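Long-range contact in intramolecular trans-sialidase (Macrobdella decora, PDB 3SLI), which cleaves sialic acid from sialoglycoconjugates by intramolecular trans-sialylation, releasing it as 2,7-anhydro-Neu5Ac: residues T46-G58 with A165-V177. Residues are numbered along the deposited sequence; the frame is centred on the assembly and turned at random.
Sequences TSENGIQSLFSVG and AYPFGGTIGDIKV
Two backbone hydrogen bonds tie the segments together at separate places, S53 N to Y166 O (2.8 Å) and T46 N to G169 O (2.8 Å); beyond them the backbones separate, and F55 and I175 meet through side chains alone. The amide of N49 adds a third bond: ND2 reaches P167 O at 2.9 Å, almost straight at 172° and within the plane of the amide, although it arrives above the carbonyl plane. Q52 turns its own amide back over the 46-50 loop, NE2 giving one bond to S47 O and one to N49 O while OE1 accepts from S45. That amide is thereby held on both ends, and Q52 OE1 lies 3.4 Å from F168 CD1, amide and ring planes 49° apart. S47 OG, hydrogen-bonded to E16, also accepts from N49 N in an ST turn. Both segments belong to the concanavalin-like N-terminal domain, a beta sandwich separate from the propeller that holds the ligand; 51-58 lies in one sheet and 170-177 in the other, and 165-169 runs past 51-53 before entering the second sheet at 170. Between the sheets, chi1 of 168° sets CG of F168 anti to the backbone N and turns the ring in toward L54, CD1 of F168 to CD1 of L54 3.8 Å, with Y43 beside both. Further along, F55 and I175 cross at about a right angle, F55 CD1 touching I175 CD1 at 3.4 Å, and V177 CG2 approaches F55 CZ. On the outer side of strand 51-53, Y166 runs alongside I51, whose CG2 meets Y166 CD1 at 3.7 Å; S53 OG, hydrogen-bonded to T158, sits at the edge of the same ring, which stacks with H70.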
loop_
_atom_site.group_PDB
_atom_site.type_symbol
_atom_site.label_atom_id
_atom_site.label_comp_id
_atom_site.label_asym_id
_atom_site.label_seq_id
_atom_site.Cartn_x
_atom_site.Cartn_y
_atom_site.Cartn_z
ATOM N N THR A 46 26.676 3.268 -4.982
ATOM C CA THR A 46 26.854 2.577 -6.260
ATOM C C THR A 46 27.128 1.089 -5.992
ATOM O O THR A 46 27.392 0.312 -6.909
ATOM C CB THR A 46 28.034 3.183 -7.079
ATOM O OG1 THR A 46 29.236 3.156 -6.298
ATOM C CG2 THR A 46 27.731 4.618 -7.482
ATOM N N SER A 47 27.032 0.701 -4.726
ATOM C CA SER A 47 27.302 -0.665 -4.305
ATOM C C SER A 47 26.057 -1.487 -4.044
ATOM O O SER A 47 25.024 -0.969 -3.619
ATOM C CB SER A 47 28.160 -0.648 -3.041
ATOM O OG SER A 47 28.253 -1.939 -2.453
ATOM N N GLU A 48 26.192 -2.793 -4.233
ATOM C CA GLU A 48 25.090 -3.712 -4.004
ATOM C C GLU A 48 25.316 -4.493 -2.699
ATOM O O GLU A 48 24.628 -5.474 -2.421
ATOM C CB GLU A 48 24.946 -4.649 -5.212
ATOM C CG GLU A 48 23.543 -5.218 -5.441
ATOM C CD GLU A 48 22.448 -4.153 -5.525
ATOM O OE1 GLU A 48 22.646 -3.101 -6.178
ATOM O OE2 GLU A 48 21.369 -4.389 -4.944
ATOM N N ASN A 49 26.296 -4.061 -1.905
ATOM C CA ASN A 49 26.579 -4.716 -0.626
ATOM C C ASN A 49 25.369 -4.598 0.295
ATOM O O ASN A 49 24.686 -3.562 0.319
ATOM C CB ASN A 49 27.819 -4.113 0.054
ATOM C CG ASN A 49 29.116 -4.494 -0.641
ATOM O OD1 ASN A 49 29.156 -5.422 -1.456
ATOM N ND2 ASN A 49 30.183 -3.770 -0.335
ATOM N N GLY A 50 25.120 -5.663 1.059
ATOM C CA GLY A 50 23.993 -5.710 1.976
ATOM C C GLY A 50 23.881 -4.564 2.967
ATOM O O GLY A 50 22.858 -3.881 3.007
ATOM N N ILE A 51 24.910 -4.374 3.788
ATOM C CA ILE A 51 24.925 -3.304 4.796
ATOM C C ILE A 51 26.081 -2.379 4.440
ATOM O O ILE A 51 27.215 -2.846 4.224
ATOM C CB ILE A 51 25.173 -3.856 6.226
ATOM C CG1 ILE A 51 24.191 -4.991 6.552
ATOM C CG2 ILE A 51 25.059 -2.732 7.255
ATOM C CD1 ILE A 51 22.746 -4.560 6.646
ATOM N N GLN A 52 25.801 -1.076 4.400
ATOM C CA GLN A 52 26.797 -0.074 4.039
ATOM C C GLN A 52 26.845 1.108 5.022
ATOM O O GLN A 52 25.912 1.922 5.076
ATOM C CB GLN A 52 26.519 0.443 2.623
ATOM C CG GLN A 52 26.515 -0.643 1.553
ATOM C CD GLN A 52 26.177 -0.124 0.172
ATOM O OE1 GLN A 52 26.677 0.920 -0.261
ATOM N NE2 GLN A 52 25.336 -0.862 -0.544
ATOM N N SER A 53 27.906 1.161 5.833
ATOM C CA SER A 53 28.100 2.249 6.791
ATOM C C SER A 53 28.427 3.512 6.008
ATOM O O SER A 53 29.251 3.490 5.089
ATOM C CB SER A 53 29.287 1.973 7.727
ATOM O OG SER A 53 29.045 0.904 8.615
ATOM N N LEU A 54 27.761 4.602 6.367
ATOM C CA LEU A 54 27.983 5.903 5.748
ATOM C C LEU A 54 29.060 6.655 6.547
ATOM O O LEU A 54 30.001 7.219 5.983
ATOM C CB LEU A 54 26.680 6.697 5.795
ATOM C CG LEU A 54 25.761 6.743 4.580
ATOM C CD1 LEU A 54 26.039 5.618 3.613
ATOM C CD2 LEU A 54 24.328 6.766 5.048
ATOM N N PHE A 55 28.931 6.590 7.870
ATOM C CA PHE A 55 29.831 7.271 8.799
ATOM C C PHE A 55 29.930 6.441 10.072
ATOM O O PHE A 55 28.916 5.927 10.551
ATOM C CB PHE A 55 29.238 8.651 9.125
ATOM C CG PHE A 55 29.938 9.384 10.242
ATOM C CD1 PHE A 55 31.091 10.128 9.991
ATOM C CD2 PHE A 55 29.429 9.350 11.543
ATOM C CE1 PHE A 55 31.730 10.834 11.021
ATOM C CE2 PHE A 55 30.061 10.051 12.581
ATOM C CZ PHE A 55 31.213 10.793 12.314
ATOM N N SER A 56 31.138 6.326 10.624
ATOM C CA SER A 56 31.354 5.568 11.858
ATOM C C SER A 56 32.508 6.122 12.693
ATOM O O SER A 56 33.422 6.769 12.176
ATOM C CB SER A 56 31.645 4.091 11.558
ATOM O OG SER A 56 32.861 3.945 10.849
ATOM N N VAL A 57 32.453 5.834 13.983
ATOM C CA VAL A 57 33.469 6.244 14.937
ATOM C C VAL A 57 33.539 5.067 15.908
ATOM O O VAL A 57 32.506 4.607 16.406
ATOM C CB VAL A 57 33.056 7.528 15.722
ATOM C CG1 VAL A 57 34.187 7.963 16.657
ATOM C CG2 VAL A 57 32.720 8.662 14.765
ATOM N N GLY A 58 34.733 4.538 16.135
ATOM C CA GLY A 58 34.845 3.426 17.055
ATOM C C GLY A 58 36.250 2.935 17.313
ATOM O O GLY A 58 37.242 3.618 17.028
ATOM N N ALA A 165 34.385 -3.197 7.682
ATOM C CA ALA A 165 33.127 -3.940 7.709
ATOM C C ALA A 165 32.009 -3.036 7.167
ATOM O O ALA A 165 32.178 -1.815 7.098
ATOM C CB ALA A 165 32.809 -4.386 9.133
ATOM N N TYR A 166 30.879 -3.631 6.786
ATOM C CA TYR A 166 29.733 -2.888 6.239
ATOM C C TYR A 166 30.243 -1.919 5.161
ATOM O O TYR A 166 29.944 -0.724 5.197
ATOM C CB TYR A 166 29.046 -2.095 7.358
ATOM C CG TYR A 166 28.785 -2.876 8.629
ATOM C CD1 TYR A 166 28.254 -4.167 8.585
ATOM C CD2 TYR A 166 29.048 -2.311 9.884
ATOM C CE1 TYR A 166 27.989 -4.875 9.756
ATOM C CE2 TYR A 166 28.786 -3.005 11.058
ATOM C CZ TYR A 166 28.255 -4.288 10.990
ATOM O OH TYR A 166 27.976 -4.977 12.148
ATOM N N PRO A 167 30.958 -2.445 4.148
ATOM C CA PRO A 167 31.541 -1.663 3.058
ATOM C C PRO A 167 30.601 -0.917 2.129
ATOM O O PRO A 167 29.796 -1.525 1.417
ATOM C CB PRO A 167 32.359 -2.708 2.278
ATOM C CG PRO A 167 32.418 -3.906 3.179
ATOM C CD PRO A 167 31.091 -3.880 3.851
ATOM N N PHE A 168 30.758 0.403 2.116
ATOM C CA PHE A 168 29.998 1.294 1.247
ATOM C C PHE A 168 30.799 1.483 -0.051
ATOM O O PHE A 168 32.023 1.298 -0.088
ATOM C CB PHE A 168 29.798 2.652 1.950
ATOM C CG PHE A 168 29.271 3.753 1.058
ATOM C CD1 PHE A 168 27.900 3.891 0.827
ATOM C CD2 PHE A 168 30.143 4.697 0.504
ATOM C CE1 PHE A 168 27.404 4.957 0.063
ATOM C CE2 PHE A 168 29.663 5.771 -0.264
ATOM C CZ PHE A 168 28.290 5.900 -0.482
ATOM N N GLY A 169 30.092 1.840 -1.112
ATOM C CA GLY A 169 30.715 2.093 -2.396
ATOM C C GLY A 169 29.889 3.213 -2.995
ATOM O O GLY A 169 28.654 3.130 -3.000
ATOM N N GLY A 170 30.542 4.294 -3.407
ATOM C CA GLY A 170 29.820 5.414 -3.988
ATOM C C GLY A 170 30.439 6.761 -3.663
ATOM O O GLY A 170 31.666 6.883 -3.602
ATOM N N THR A 171 29.592 7.759 -3.422
ATOM C CA THR A 171 30.042 9.115 -3.112
ATOM C C THR A 171 29.353 9.747 -1.901
ATOM O O THR A 171 28.132 9.661 -1.747
ATOM C CB THR A 171 29.801 10.069 -4.318
ATOM O OG1 THR A 171 30.529 9.604 -5.461
ATOM C CG2 THR A 171 30.243 11.506 -3.985
ATOM N N ILE A 172 30.147 10.347 -1.018
ATOM C CA ILE A 172 29.593 11.065 0.122
ATOM C C ILE A 172 29.602 12.506 -0.411
ATOM O O ILE A 172 30.663 13.123 -0.545
ATOM C CB ILE A 172 30.476 10.967 1.394
ATOM C CG1 ILE A 172 30.594 9.512 1.869
ATOM C CG2 ILE A 172 29.879 11.828 2.511
ATOM C CD1 ILE A 172 29.280 8.879 2.272
ATOM N N GLY A 173 28.431 12.991 -0.814
ATOM C CA GLY A 173 28.325 14.335 -1.350
ATOM C C GLY A 173 28.726 15.398 -0.347
ATOM O O GLY A 173 29.444 16.346 -0.679
ATOM N N ASP A 174 28.298 15.219 0.897
ATOM C CA ASP A 174 28.605 16.177 1.939
ATOM C C ASP A 174 28.335 15.562 3.300
ATOM O O ASP A 174 27.484 14.682 3.432
ATOM C CB ASP A 174 27.721 17.422 1.761
ATOM C CG ASP A 174 28.242 18.632 2.519
ATOM O OD1 ASP A 174 29.122 19.343 1.977
ATOM O OD2 ASP A 174 27.773 18.874 3.653
ATOM N N ILE A 175 29.111 15.980 4.293
ATOM C CA ILE A 175 28.918 15.537 5.662
ATOM C C ILE A 175 29.263 16.688 6.600
ATOM O O ILE A 175 30.241 17.403 6.384
ATOM C CB ILE A 175 29.756 14.284 6.051
ATOM C CG1 ILE A 175 29.418 13.888 7.494
ATOM C CG2 ILE A 175 31.258 14.539 5.890
ATOM C CD1 ILE A 175 30.153 12.677 8.002
ATOM N N LYS A 176 28.409 16.890 7.594
ATOM C CA LYS A 176 28.583 17.922 8.607
ATOM C C LYS A 176 28.290 17.257 9.940
ATOM O O LYS A 176 27.261 16.585 10.095
ATOM C CB LYS A 176 27.600 19.077 8.397
ATOM C CG LYS A 176 27.946 20.015 7.255
ATOM C CD LYS A 176 26.880 21.087 7.108
ATOM C CE LYS A 176 27.290 22.145 6.091
ATOM N NZ LYS A 176 27.535 21.580 4.730
ATOM N N VAL A 177 29.217 17.401 10.880
ATOM C CA VAL A 177 29.073 16.824 12.211
ATOM C C VAL A 177 29.034 17.991 13.198
ATOM O O VAL A 177 29.975 18.794 13.240
ATOM C CB VAL A 177 30.280 15.904 12.555
ATOM C CG1 VAL A 177 30.081 15.248 13.911
ATOM C CG2 VAL A 177 30.474 14.852 11.477
#